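Local coordinates for protein beta-ketoacyl synthase (Burkholderia phymatum, PDB 4EWG) that probably catalyses the condensing step of fatty-acid elongation, as a 3-oxoacyl-[acyl-carrier-protein] synthase of the thiolase-like superfamily, at residues P41-F46 against P201-F206; A278-R283 against G401-L406; Q286-D291 against S405-R410; V302-T307 against V314-A319; T368-A373 against L377-G382. All blocks are in the same frame, centred on the assembly; numbering follows the deposited sequence.

In the fold
From the N terminus, contact 1 comes first: it closes a loop of 154 residues between the turn after strand 38-39 and helix 200-207, beside the second subunit. It is finished before the others open. Contacts 2 and 3 lay successive parts of helix 278-291 along strand 402-409, share Ser405 and Leu406, and close the long C-terminal loop. Nested inside that loop are contact 4, within the beta-alpha-beta unit 299-331, and then contact 5, at the edge strand 378-379 of the same mixed sheet. Contact 4 touches contact 2 through Met281 and contact 5 through Ser317, whereas contact 1 lies about 37 Å, centre to centre, from contact 3.

Contact 1. Residues P41-F46 against P201-F206; sequences PDWDYF and PAVAVF
Trp43 and Val203 make the closer of two apolar meetings between a 3-10 turn and a helix; Phe46 and Pro201 make the other. The six-membered end of the indole is used: CH2 of Trp43 lies only 3.3 Å from CG2 of Val203, a tight carbon-carbon approach, and CZ2 and CZ3 flank the same methyl. Trp43 CG lies anti to its carbonyl carbon (chi1 -68°), directing the indole toward Val203, where CG2, the branch beside the backbone N, meets it. The two side chains run at about a right angle, and the indole meets the methyl obliquely. Phe46 makes a looser and oblique contact, its CZ standing 4.4 Å from CD of Pro201.

Between the aromatic residues, CD1 of Trp43 sits in plane at the edge of the Phe46 ring, and CD2 of Tyr45 lies 3.6 Å above one face of it, so two neighbours border the phenyl ring, one at an edge, one over a face toward its rim.

Within the turn, Phe46 N donates to Trp43 O over 3.0 Å, the i to i-3 bond of a 3-10 turn; Trp43 and Phe46 both point toward the helix. No hydrogen bond crosses between the segments.

Thr51 and Val235 also touch Val203. The turn 41-45 thus covers helix 200-207, which follows strand 189-196, while Met125 and Phe122 of the second subunit, on its helix 116-128, pack on Phe46 and Pro201.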
# COMPACT_ATOMS: atom_id res chain seq x y z
N PRO A 41 7.89 31.56 1.48
CA PRO A 41 7.58 32.56 0.42
C PRO A 41 7.44 31.96 -0.98
O PRO A 41 6.72 32.50 -1.80
CB PRO A 41 8.77 33.54 0.47
CG PRO A 41 9.83 32.84 1.27
CD PRO A 41 9.09 31.92 2.23
N ASP A 42 8.13 30.85 -1.25
CA ASP A 42 8.04 30.18 -2.56
C ASP A 42 6.63 29.78 -2.96
O ASP A 42 6.34 29.68 -4.14
CB ASP A 42 8.91 28.93 -2.59
CG ASP A 42 10.36 29.25 -2.72
OD1 ASP A 42 10.71 30.28 -3.38
OD2 ASP A 42 11.16 28.45 -2.18
N TRP A 43 5.76 29.55 -1.98
CA TRP A 43 4.40 29.16 -2.24
C TRP A 43 3.52 30.23 -2.80
O TRP A 43 2.39 29.95 -3.16
CB TRP A 43 3.79 28.58 -1.01
CG TRP A 43 4.42 27.26 -0.67
CD1 TRP A 43 5.29 26.49 -1.45
CD2 TRP A 43 4.25 26.52 0.54
NE1 TRP A 43 5.64 25.35 -0.80
CE2 TRP A 43 5.05 25.31 0.40
CE3 TRP A 43 3.53 26.72 1.68
CZ2 TRP A 43 5.12 24.36 1.38
CZ3 TRP A 43 3.59 25.76 2.67
CH2 TRP A 43 4.38 24.61 2.53
N ASP A 44 4.05 31.45 -2.93
CA ASP A 44 3.36 32.50 -3.69
C ASP A 44 3.27 32.12 -5.18
O ASP A 44 2.47 32.67 -5.93
CB ASP A 44 4.08 33.85 -3.53
CG ASP A 44 3.19 35.00 -3.85
OD1 ASP A 44 2.24 35.22 -3.07
OD2 ASP A 44 3.40 35.68 -4.86
N TYR A 45 4.11 31.19 -5.60
CA TYR A 45 4.02 30.60 -6.91
C TYR A 45 2.64 29.95 -7.15
O TYR A 45 2.13 29.98 -8.25
CB TYR A 45 5.12 29.56 -7.04
CG TYR A 45 5.13 28.74 -8.30
CD1 TYR A 45 5.73 29.22 -9.47
CD2 TYR A 45 4.59 27.45 -8.32
CE1 TYR A 45 5.75 28.45 -10.63
CE2 TYR A 45 4.62 26.67 -9.46
CZ TYR A 45 5.19 27.18 -10.61
OH TYR A 45 5.21 26.40 -11.75
N PHE A 46 2.04 29.39 -6.11
CA PHE A 46 0.79 28.64 -6.28
C PHE A 46 -0.42 29.55 -6.25
O PHE A 46 -0.44 30.53 -5.53
CB PHE A 46 0.69 27.53 -5.23
CG PHE A 46 1.76 26.50 -5.38
CD1 PHE A 46 1.83 25.71 -6.53
CD2 PHE A 46 2.76 26.37 -4.42
CE1 PHE A 46 2.84 24.79 -6.70
CE2 PHE A 46 3.78 25.44 -4.59
CZ PHE A 46 3.81 24.65 -5.72
N PRO A 201 1.54 20.77 -3.58
CA PRO A 201 0.42 19.85 -3.62
C PRO A 201 0.19 19.11 -2.32
O PRO A 201 -0.96 18.91 -1.94
CB PRO A 201 0.81 18.87 -4.73
CG PRO A 201 1.66 19.68 -5.62
CD PRO A 201 2.45 20.58 -4.72
N ALA A 202 1.25 18.67 -1.66
CA ALA A 202 1.10 18.00 -0.38
C ALA A 202 0.36 18.94 0.60
O ALA A 202 -0.48 18.51 1.34
CB ALA A 202 2.45 17.56 0.18
N VAL A 203 0.69 20.24 0.58
CA VAL A 203 0.02 21.18 1.46
C VAL A 203 -1.42 21.46 1.01
O VAL A 203 -2.32 21.53 1.83
CB VAL A 203 0.79 22.48 1.64
CG1 VAL A 203 0.04 23.39 2.59
CG2 VAL A 203 2.15 22.18 2.23
N ALA A 204 -1.63 21.57 -0.30
CA ALA A 204 -3.00 21.76 -0.86
C ALA A 204 -4.02 20.72 -0.36
O ALA A 204 -5.20 21.03 -0.19
CB ALA A 204 -2.96 21.75 -2.38
N VAL A 205 -3.56 19.48 -0.18
CA VAL A 205 -4.41 18.38 0.37
C VAL A 205 -5.18 18.86 1.62
O VAL A 205 -6.39 18.72 1.72
CB VAL A 205 -3.56 17.14 0.74
CG1 VAL A 205 -4.34 16.12 1.52
CG2 VAL A 205 -2.94 16.51 -0.50
N PHE A 206 -4.46 19.44 2.54
CA PHE A 206 -5.03 19.95 3.77
C PHE A 206 -5.52 21.41 3.66
O PHE A 206 -6.50 21.78 4.31
CB PHE A 206 -4.01 19.80 4.87
CG PHE A 206 -3.58 18.38 5.06
CD1 PHE A 206 -4.39 17.50 5.79
CD2 PHE A 206 -2.42 17.90 4.47
CE1 PHE A 206 -4.00 16.17 5.95
CE2 PHE A 206 -2.03 16.54 4.61
CZ PHE A 206 -2.83 15.69 5.36

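Contact 2. Residues A278-R283 against G401-L406; sequences ASTMAR and GINTSL
Helix 278-291 comes down on strand 402-409 so that Met281 CA stands 6.1 Å from Asn403 CA, the nearest backbone approach of the two segments. Asn403 reaches into this gap. With CG anti to its carbonyl carbon (chi1 -46°), the amide is carried up to the first turn of the helix. Asn403 ND2 to Thr280 O, at 3.5 Å, is a contact and not a hydrogen bond, while OD1 lies 3.9 Å from Met281 CG, a van der Waals contact. The polar needs of ND2 are met by Asn267 OD1 and Asp269 OD1, and Thr280 O accepts from Asn267 ND2 instead; Asn267 and Asp269, at the end of strand 259-268 and just after it, bridge Asn403 and Thr280. This is a helix packed on a beta-sheet layer of the alpha-beta-alpha-beta-alpha thiolase-like fold, and here strand 402-409 lies between its antiparallel neighbours 259-268 and 391-398. Met281 crosses Asn403 at about a right angle; its chain, bent at chi3 (83°), leads the sulfur and CE off to Phe397 of strand 391-398 and to Ala315 and Ala319 of helix 310-324. Asp269 OD1 is also hydrogen-bonded to Thr280 OG1, a hydroxyl further bonded to Thr277 O.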
# COMPACT_ATOMS: atom_id res chain seq x y z
N ALA A 278 -14.68 9.62 17.22
CA ALA A 278 -14.03 9.25 18.49
C ALA A 278 -14.19 7.79 18.93
O ALA A 278 -13.23 7.19 19.45
CB ALA A 278 -14.50 10.19 19.61
N SER A 279 -15.35 7.18 18.73
CA SER A 279 -15.57 5.83 19.27
C SER A 279 -14.66 4.78 18.63
O SER A 279 -14.03 3.95 19.34
CB SER A 279 -17.03 5.41 19.19
OG SER A 279 -17.47 5.44 17.85
N THR A 280 -14.54 4.86 17.31
CA THR A 280 -13.71 3.92 16.57
C THR A 280 -12.22 4.22 16.73
O THR A 280 -11.41 3.30 16.64
CB THR A 280 -14.11 3.85 15.08
OG1 THR A 280 -14.56 5.14 14.66
CG2 THR A 280 -15.25 2.85 14.88
N MET A 281 -11.88 5.49 16.98
CA MET A 281 -10.50 5.85 17.36
C MET A 281 -10.14 5.17 18.69
O MET A 281 -9.09 4.56 18.81
CB MET A 281 -10.33 7.38 17.46
CG MET A 281 -10.47 8.11 16.13
SD MET A 281 -10.86 9.87 16.30
CE MET A 281 -9.24 10.59 16.58
N ALA A 282 -11.05 5.25 19.67
CA ALA A 282 -10.88 4.55 20.96
C ALA A 282 -10.72 3.06 20.72
O ALA A 282 -9.84 2.42 21.28
CB ALA A 282 -12.05 4.83 21.92
N ARG A 283 -11.58 2.51 19.88
CA ARG A 283 -11.60 1.05 19.61
C ARG A 283 -10.25 0.57 19.07
O ARG A 283 -9.78 -0.53 19.42
CB ARG A 283 -12.76 0.70 18.67
CG ARG A 283 -12.95 -0.78 18.34
CD ARG A 283 -13.33 -1.61 19.55
NE ARG A 283 -13.22 -3.05 19.26
CZ ARG A 283 -12.82 -3.99 20.12
NH1 ARG A 283 -12.42 -3.69 21.37
NH2 ARG A 283 -12.77 -5.26 19.72
N GLY A 401 -10.41 7.84 7.77
CA GLY A 401 -10.74 7.31 9.07
C GLY A 401 -9.90 6.11 9.48
O GLY A 401 -10.34 5.33 10.32
N ILE A 402 -8.71 5.95 8.87
CA ILE A 402 -7.80 4.84 9.20
C ILE A 402 -7.12 5.14 10.52
O ILE A 402 -6.40 6.16 10.65
CB ILE A 402 -6.72 4.64 8.12
CG1 ILE A 402 -7.36 4.13 6.82
CG2 ILE A 402 -5.64 3.68 8.59
CD1 ILE A 402 -6.45 4.23 5.60
N ASN A 403 -7.32 4.25 11.50
CA ASN A 403 -6.74 4.41 12.82
C ASN A 403 -5.71 3.32 13.15
O ASN A 403 -5.93 2.14 12.86
CB ASN A 403 -7.84 4.39 13.88
CG ASN A 403 -9.03 5.25 13.50
OD1 ASN A 403 -8.87 6.40 13.07
ND2 ASN A 403 -10.22 4.70 13.63
N THR A 404 -4.61 3.75 13.78
CA THR A 404 -3.57 2.85 14.29
C THR A 404 -3.15 3.21 15.69
O THR A 404 -3.11 4.37 16.06
CB THR A 404 -2.30 2.85 13.41
OG1 THR A 404 -1.72 4.17 13.43
CG2 THR A 404 -2.63 2.47 12.00
N SER A 405 -2.86 2.17 16.46
CA SER A 405 -2.38 2.30 17.84
C SER A 405 -1.25 1.28 18.03
O SER A 405 -1.43 0.09 17.77
CB SER A 405 -3.52 2.01 18.81
OG SER A 405 -3.11 2.15 20.13
N LEU A 406 -0.10 1.74 18.47
CA LEU A 406 1.07 0.89 18.69
C LEU A 406 1.42 0.91 20.13
O LEU A 406 1.49 2.00 20.72
CB LEU A 406 2.26 1.40 17.89
CG LEU A 406 2.17 1.16 16.39
CD1 LEU A 406 3.14 2.12 15.64
CD2 LEU A 406 2.42 -0.31 16.07

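Contact 3. Residues Q286-D291 against S405-R410; sequences QLALED and SLIFRR
Ser405 OG, hydrogen-bonded to Asn395 OD1 of strand 391-398, also lies 3.5 Å from Ala288 CB, a methyl on the face of helix 278-291 turned to the strand. This is a helix packed on a beta-sheet layer of the alpha-beta-alpha-beta-alpha thiolase-like fold: residues 286-291 of the helix run at 34° to strand 405-409, both heading the same way, with their axes 7.7 Å apart at closest approach. So short a separation goes with the small residues at the crossing, where Ala288 CA is 5.9 Å from Ser405 CA. The serine hydroxyl is placed anti to its backbone N and beside its carbonyl carbon, which leaves CB and OG both alongside the alanine methyl.

Two residues farther along the strand, on the same side of it, Ile407 fills the next place. Its CG1 branch is anti to the carbonyl carbon (chi1 -60°), and its terminal CD1 is carried in between Ala288 and Leu289, 3.7 Å from Ala288 CB. The Leu289 side chain crosses that of Ile407 at about a right angle, CD2 3.7 Å from Ile407 CD1. At the last residue of the helix, Asp291 OD2 is hydrogen-bonded to Phe264 N and OD1 forms a salt bridge with Lys186 of the second subunit. The tip of Ile407 also bears on the helix backbone itself: CD1 lies 3.5 Å from Ala288 C and 3.5 Å from Ala288 O.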
# COMPACT_ATOMS: atom_id res chain seq x y z
N GLN A 286 -8.07 0.11 22.08
CA GLN A 286 -8.53 -1.15 22.72
C GLN A 286 -7.99 -2.37 22.01
O GLN A 286 -7.55 -3.32 22.63
CB GLN A 286 -10.08 -1.30 22.63
CG GLN A 286 -10.98 -0.69 23.69
CD GLN A 286 -12.47 -0.62 23.20
OE1 GLN A 286 -13.13 -1.67 22.96
NE2 GLN A 286 -13.00 0.63 23.02
N LEU A 287 -8.12 -2.38 20.70
CA LEU A 287 -7.56 -3.47 19.88
C LEU A 287 -6.08 -3.68 20.18
O LEU A 287 -5.61 -4.84 20.30
CB LEU A 287 -7.80 -3.22 18.38
CG LEU A 287 -9.22 -3.53 17.87
CD1 LEU A 287 -9.44 -3.03 16.45
CD2 LEU A 287 -9.51 -5.02 17.93
N ALA A 288 -5.33 -2.59 20.35
CA ALA A 288 -3.89 -2.72 20.65
C ALA A 288 -3.70 -3.31 22.05
O ALA A 288 -2.88 -4.22 22.25
CB ALA A 288 -3.20 -1.36 20.56
N LEU A 289 -4.46 -2.77 23.01
CA LEU A 289 -4.42 -3.27 24.39
C LEU A 289 -4.78 -4.75 24.45
O LEU A 289 -4.11 -5.53 25.10
CB LEU A 289 -5.32 -2.43 25.31
CG LEU A 289 -4.87 -1.00 25.67
CD1 LEU A 289 -6.02 -0.24 26.38
CD2 LEU A 289 -3.60 -0.92 26.53
N GLU A 290 -5.82 -5.14 23.72
CA GLU A 290 -6.21 -6.55 23.64
C GLU A 290 -5.11 -7.41 22.99
O GLU A 290 -4.83 -8.50 23.45
CB GLU A 290 -7.55 -6.71 22.89
CG GLU A 290 -8.77 -6.17 23.64
CD GLU A 290 -10.05 -6.19 22.81
OE1 GLU A 290 -9.99 -6.50 21.61
OE2 GLU A 290 -11.13 -5.90 23.38
N ASP A 291 -4.46 -6.90 21.94
CA ASP A 291 -3.38 -7.60 21.27
C ASP A 291 -2.21 -7.77 22.24
O ASP A 291 -1.55 -8.82 22.24
CB ASP A 291 -2.95 -6.82 20.03
CG ASP A 291 -1.93 -7.55 19.18
OD1 ASP A 291 -1.99 -8.79 19.09
OD2 ASP A 291 -1.06 -6.91 18.62
N SER A 405 -2.86 2.17 16.46
CA SER A 405 -2.38 2.30 17.84
C SER A 405 -1.25 1.28 18.03
O SER A 405 -1.43 0.09 17.77
CB SER A 405 -3.52 2.01 18.81
OG SER A 405 -3.11 2.15 20.13
N LEU A 406 -0.10 1.74 18.47
CA LEU A 406 1.07 0.89 18.69
C LEU A 406 1.42 0.91 20.13
O LEU A 406 1.49 2.00 20.72
CB LEU A 406 2.26 1.40 17.89
CG LEU A 406 2.17 1.16 16.39
CD1 LEU A 406 3.14 2.12 15.64
CD2 LEU A 406 2.42 -0.31 16.07
N ILE A 407 1.69 -0.27 20.70
CA ILE A 407 2.19 -0.37 22.05
C ILE A 407 3.63 -0.94 22.09
O ILE A 407 3.90 -2.06 21.59
CB ILE A 407 1.27 -1.23 22.95
CG1 ILE A 407 -0.14 -0.62 23.01
CG2 ILE A 407 1.85 -1.33 24.37
CD1 ILE A 407 -1.20 -1.46 23.72
N PHE A 408 4.54 -0.18 22.73
CA PHE A 408 5.92 -0.57 22.91
C PHE A 408 6.20 -0.89 24.40
O PHE A 408 5.78 -0.16 25.31
CB PHE A 408 6.86 0.55 22.45
CG PHE A 408 6.64 0.95 21.04
CD1 PHE A 408 6.87 0.06 20.01
CD2 PHE A 408 6.17 2.22 20.73
CE1 PHE A 408 6.65 0.41 18.69
CE2 PHE A 408 5.95 2.58 19.40
CZ PHE A 408 6.20 1.68 18.39
N ARG A 409 6.91 -1.98 24.62
CA ARG A 409 7.28 -2.38 25.97
C ARG A 409 8.71 -1.92 26.28
O ARG A 409 9.62 -2.02 25.44
CB ARG A 409 7.16 -3.89 26.14
CG ARG A 409 7.83 -4.36 27.40
CD ARG A 409 7.59 -5.80 27.77
NE ARG A 409 7.81 -5.89 29.19
CZ ARG A 409 7.50 -6.94 29.93
NH1 ARG A 409 6.99 -8.04 29.38
NH2 ARG A 409 7.72 -6.90 31.23
N ARG A 410 8.90 -1.39 27.48
CA ARG A 410 10.23 -0.98 27.95
C ARG A 410 11.15 -2.16 27.93
O ARG A 410 10.74 -3.26 28.23
CB ARG A 410 10.13 -0.40 29.38
CG ARG A 410 11.40 0.27 29.90
CD ARG A 410 11.62 1.64 29.28
NE ARG A 410 12.74 2.35 29.91
CZ ARG A 410 12.65 3.16 30.98
NH1 ARG A 410 11.49 3.39 31.61
NH2 ARG A 410 13.75 3.74 31.45

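Contact 4. Residues V302-T307 against V314-A319; sequences VNAHGT and VAESQA
The contact belongs to the beta-alpha-beta unit of strand 299-303, helix 310-324 and strand 329-331, and joins the Asn-Ala-His-Gly-Thr sequence that leads out of its first strand, a run familiar from ketosynthases, to Glu316 on its helix. The glutamate is fully extended, with CG anti to the backbone N (chi1 178°), and its carboxylate spans two successive peptide N-H groups. His305 N donates to Glu316 OE2 over 2.7 Å at 158°, and Gly306 N to Glu316 OE1 over 2.7 Å at 166°; both oxygens use their syn lone pairs. A water that donates to Glu316 OE1 over 2.8 Å accepts from Thr307 N, 3.2 Å from it, so three consecutive amides are tied to one side chain and its rotation is fixed. Ala304 packs against the carboxylate, its CB 3.3 Å from Glu316 OE2. Gly306 takes a positive phi, turning the chain beside the Ala304 methyl. The His305 ring leads off to Asn396 and meets His339 edge to face. Phe397 of strand 391-398 covers both His305 and Glu316, while helix 310-324 rests against helix 278-291 through Ala315 and Ala319.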
# COMPACT_ATOMS: atom_id res chain seq x y z
N VAL A 302 0.88 8.36 26.35
CA VAL A 302 0.42 8.32 25.00
C VAL A 302 1.12 9.40 24.20
O VAL A 302 1.09 10.57 24.58
CB VAL A 302 -1.10 8.56 24.96
CG1 VAL A 302 -1.59 8.71 23.53
CG2 VAL A 302 -1.79 7.43 25.69
N ASN A 303 1.73 9.00 23.08
CA ASN A 303 2.17 9.96 22.04
C ASN A 303 1.01 10.19 21.10
O ASN A 303 0.71 9.36 20.24
CB ASN A 303 3.42 9.47 21.28
CG ASN A 303 4.07 10.57 20.43
OD1 ASN A 303 4.00 10.53 19.18
ND2 ASN A 303 4.70 11.55 21.09
N ALA A 304 0.37 11.34 21.28
CA ALA A 304 -0.72 11.77 20.45
C ALA A 304 -0.34 11.87 18.97
O ALA A 304 0.84 11.97 18.61
CB ALA A 304 -1.27 13.12 20.94
N HIS A 305 -1.36 11.82 18.14
CA HIS A 305 -1.26 12.22 16.76
C HIS A 305 -1.17 13.71 16.78
O HIS A 305 -0.23 14.27 16.22
CB HIS A 305 -2.48 11.72 16.01
CG HIS A 305 -2.38 11.82 14.52
ND1 HIS A 305 -1.34 11.33 13.83
CD2 HIS A 305 -3.27 12.32 13.58
CE1 HIS A 305 -1.54 11.56 12.51
NE2 HIS A 305 -2.72 12.15 12.36
N GLY A 306 -2.14 14.36 17.43
CA GLY A 306 -2.02 15.77 17.81
C GLY A 306 -1.68 16.72 16.67
O GLY A 306 -0.69 17.43 16.73
N THR A 307 -2.53 16.72 15.65
CA THR A 307 -2.30 17.48 14.41
C THR A 307 -2.54 18.98 14.54
O THR A 307 -2.03 19.74 13.73
CB THR A 307 -3.25 17.01 13.30
OG1 THR A 307 -4.59 17.25 13.71
CG2 THR A 307 -3.09 15.55 13.00
N VAL A 314 -10.03 17.44 19.16
CA VAL A 314 -11.20 17.15 20.02
C VAL A 314 -11.50 15.63 20.02
O VAL A 314 -11.50 14.99 21.07
CB VAL A 314 -12.45 17.94 19.57
CG1 VAL A 314 -13.72 17.42 20.28
CG2 VAL A 314 -12.24 19.43 19.82
N ALA A 315 -11.71 15.07 18.83
CA ALA A 315 -11.97 13.64 18.70
C ALA A 315 -10.90 12.79 19.35
O ALA A 315 -11.24 11.80 20.04
CB ALA A 315 -12.07 13.25 17.24
N GLU A 316 -9.63 13.13 19.11
CA GLU A 316 -8.52 12.35 19.68
C GLU A 316 -8.55 12.39 21.21
O GLU A 316 -8.40 11.36 21.87
CB GLU A 316 -7.14 12.82 19.16
CG GLU A 316 -5.99 12.04 19.77
CD GLU A 316 -4.61 12.32 19.15
OE1 GLU A 316 -4.44 13.30 18.40
OE2 GLU A 316 -3.70 11.52 19.40
N SER A 317 -8.76 13.59 21.77
CA SER A 317 -8.80 13.75 23.22
C SER A 317 -9.89 12.91 23.83
O SER A 317 -9.65 12.21 24.82
CB SER A 317 -9.00 15.20 23.63
OG SER A 317 -10.24 15.73 23.22
N GLN A 318 -11.08 12.95 23.25
CA GLN A 318 -12.22 12.18 23.76
C GLN A 318 -11.90 10.71 23.68
O GLN A 318 -12.15 9.97 24.62
CB GLN A 318 -13.49 12.46 22.97
CG GLN A 318 -13.98 13.89 23.02
CD GLN A 318 -15.00 14.21 21.91
OE1 GLN A 318 -15.00 13.58 20.85
NE2 GLN A 318 -15.87 15.19 22.14
N ALA A 319 -11.37 10.26 22.55
CA ALA A 319 -11.02 8.85 22.34
C ALA A 319 -10.01 8.38 23.40
O ALA A 319 -10.13 7.28 23.93
CB ALA A 319 -10.46 8.63 20.93
O HOH W 1 -5.25 15.38 16.65

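Contact 5. Residues T368-A373 against L377-G382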
# COMPACT_ATOMS: atom_id res chain seq x y z
N THR A 368 -0.68 26.61 25.70
CA THR A 368 -0.72 27.49 26.87
C THR A 368 -2.09 27.51 27.56
O THR A 368 -2.15 27.73 28.76
CB THR A 368 -0.31 28.91 26.48
OG1 THR A 368 -1.16 29.37 25.42
CG2 THR A 368 1.16 28.90 26.00
N GLU A 369 -3.17 27.30 26.81
CA GLU A 369 -4.51 27.15 27.38
C GLU A 369 -5.18 25.93 26.72
O GLU A 369 -5.48 25.95 25.52
CB GLU A 369 -5.35 28.39 27.10
CG GLU A 369 -6.75 28.32 27.74
CD GLU A 369 -7.71 29.43 27.27
OE1 GLU A 369 -7.31 30.29 26.46
OE2 GLU A 369 -8.86 29.45 27.74
N VAL A 370 -5.41 24.89 27.50
CA VAL A 370 -6.04 23.70 26.98
C VAL A 370 -7.47 24.04 26.57
O VAL A 370 -8.25 24.56 27.36
CB VAL A 370 -6.06 22.56 27.99
CG1 VAL A 370 -6.74 21.33 27.38
CG2 VAL A 370 -4.64 22.21 28.41
N ASP A 371 -7.79 23.73 25.32
CA ASP A 371 -9.09 23.95 24.75
C ASP A 371 -10.15 23.24 25.59
O ASP A 371 -10.09 22.02 25.73
CB ASP A 371 -9.09 23.39 23.32
CG ASP A 371 -10.45 23.49 22.65
OD1 ASP A 371 -11.35 24.12 23.19
OD2 ASP A 371 -10.59 22.93 21.54
N PRO A 372 -11.15 23.97 26.11
CA PRO A 372 -12.16 23.28 26.92
C PRO A 372 -13.03 22.29 26.12
O PRO A 372 -13.70 21.47 26.70
CB PRO A 372 -13.02 24.43 27.50
CG PRO A 372 -12.73 25.63 26.65
CD PRO A 372 -11.43 25.41 25.93
N ALA A 373 -13.03 22.40 24.79
CA ALA A 373 -13.76 21.45 23.98
C ALA A 373 -12.99 20.12 23.92
O ALA A 373 -13.57 19.12 23.53
CB ALA A 373 -14.03 22.02 22.58
N LEU A 377 -7.15 15.52 29.93
CA LEU A 377 -6.07 14.53 29.95
C LEU A 377 -4.93 15.19 30.68
O LEU A 377 -5.00 16.36 31.01
CB LEU A 377 -5.67 14.14 28.52
CG LEU A 377 -6.70 13.27 27.76
CD1 LEU A 377 -6.43 13.21 26.27
CD2 LEU A 377 -6.76 11.87 28.36
N ASP A 378 -3.86 14.47 30.94
CA ASP A 378 -2.69 15.12 31.54
C ASP A 378 -1.80 15.65 30.41
O ASP A 378 -0.83 15.03 30.01
CB ASP A 378 -1.95 14.16 32.49
CG ASP A 378 -0.87 14.84 33.27
OD1 ASP A 378 -0.78 16.09 33.22
OD2 ASP A 378 -0.07 14.11 33.93
N TYR A 379 -2.18 16.80 29.88
CA TYR A 379 -1.47 17.41 28.77
C TYR A 379 -0.14 17.94 29.29
O TYR A 379 -0.11 18.96 30.01
CB TYR A 379 -2.29 18.55 28.15
CG TYR A 379 -3.59 18.10 27.54
CD1 TYR A 379 -3.61 17.50 26.29
CD2 TYR A 379 -4.81 18.26 28.21
CE1 TYR A 379 -4.79 17.06 25.73
CE2 TYR A 379 -6.01 17.82 27.64
CZ TYR A 379 -5.98 17.22 26.39
OH TYR A 379 -7.15 16.77 25.77
N ILE A 380 0.94 17.26 28.96
CA ILE A 380 2.28 17.73 29.35
C ILE A 380 2.56 19.02 28.60
O ILE A 380 2.38 19.10 27.39
CB ILE A 380 3.41 16.73 29.00
CG1 ILE A 380 3.09 15.33 29.54
CG2 ILE A 380 4.71 17.20 29.60
CD1 ILE A 380 4.03 14.25 29.05
N ARG A 381 2.97 20.05 29.32
CA ARG A 381 3.29 21.32 28.68
C ARG A 381 4.16 22.15 29.54
O ARG A 381 4.18 21.96 30.76
CB ARG A 381 2.03 22.09 28.36
CG ARG A 381 1.16 22.33 29.57
CD ARG A 381 -0.30 22.57 29.23
NE ARG A 381 -1.09 22.03 30.32
CZ ARG A 381 -1.77 22.73 31.21
NH1 ARG A 381 -1.84 24.06 31.15
NH2 ARG A 381 -2.42 22.08 32.17
N GLY A 382 4.88 23.07 28.91
CA GLY A 382 5.75 24.00 29.64
C GLY A 382 7.13 23.44 29.86
O GLY A 382 8.11 24.07 29.50
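Val370 CG2 stands over the centre of one face of the Arg381 guanidinium, 4.0 Å above its plane, so that a methyl group, not an acid, meets this arginine across the contact. The two side chains cross at about a right angle. What sets the guanidinium there is its own segment: Arg381 NE donates to Tyr379 O over 3.2 Å at 149°, and that oxygen lies at the edge of the guanidinium, close to its plane. The arginine chain starts from the crowded position, with CG between backbone N and carbonyl carbon (chi1 56°), and bends again at chi3, which folds the group back over the strand.

The other branch of the valine serves the tyrosine. CG1, anti to the backbone N, approaches the Tyr379 ring obliquely, 3.6 Å from CE2 and 3.7 Å from CD2, while Leu377 CB covers one face of the ring, 3.7 Å above its plane. Strand 378-379 is the outermost strand at this end of the mixed sheet, bonded to strand 329-331, and the loop 368-373 folds across it, with backbone hydrogen bonds from Glu369 and Asp371 to Ala228 and Phe226. Two tight turns shape the connection: Asp371 OD1 accepts from Ala373 N over 2.9 Å in an Asx turn, the N-H coming from above the carboxylate plane, and Asp378 is the centre of an inverse gamma turn. Phe226 also meets the Tyr379 ring, the planes inclined at about 40°. Tyr379 OH is hydrogen-bonded to Ala375 O in the short link between the segments, and Asp371 OD2 forms a salt bridge with Arg230.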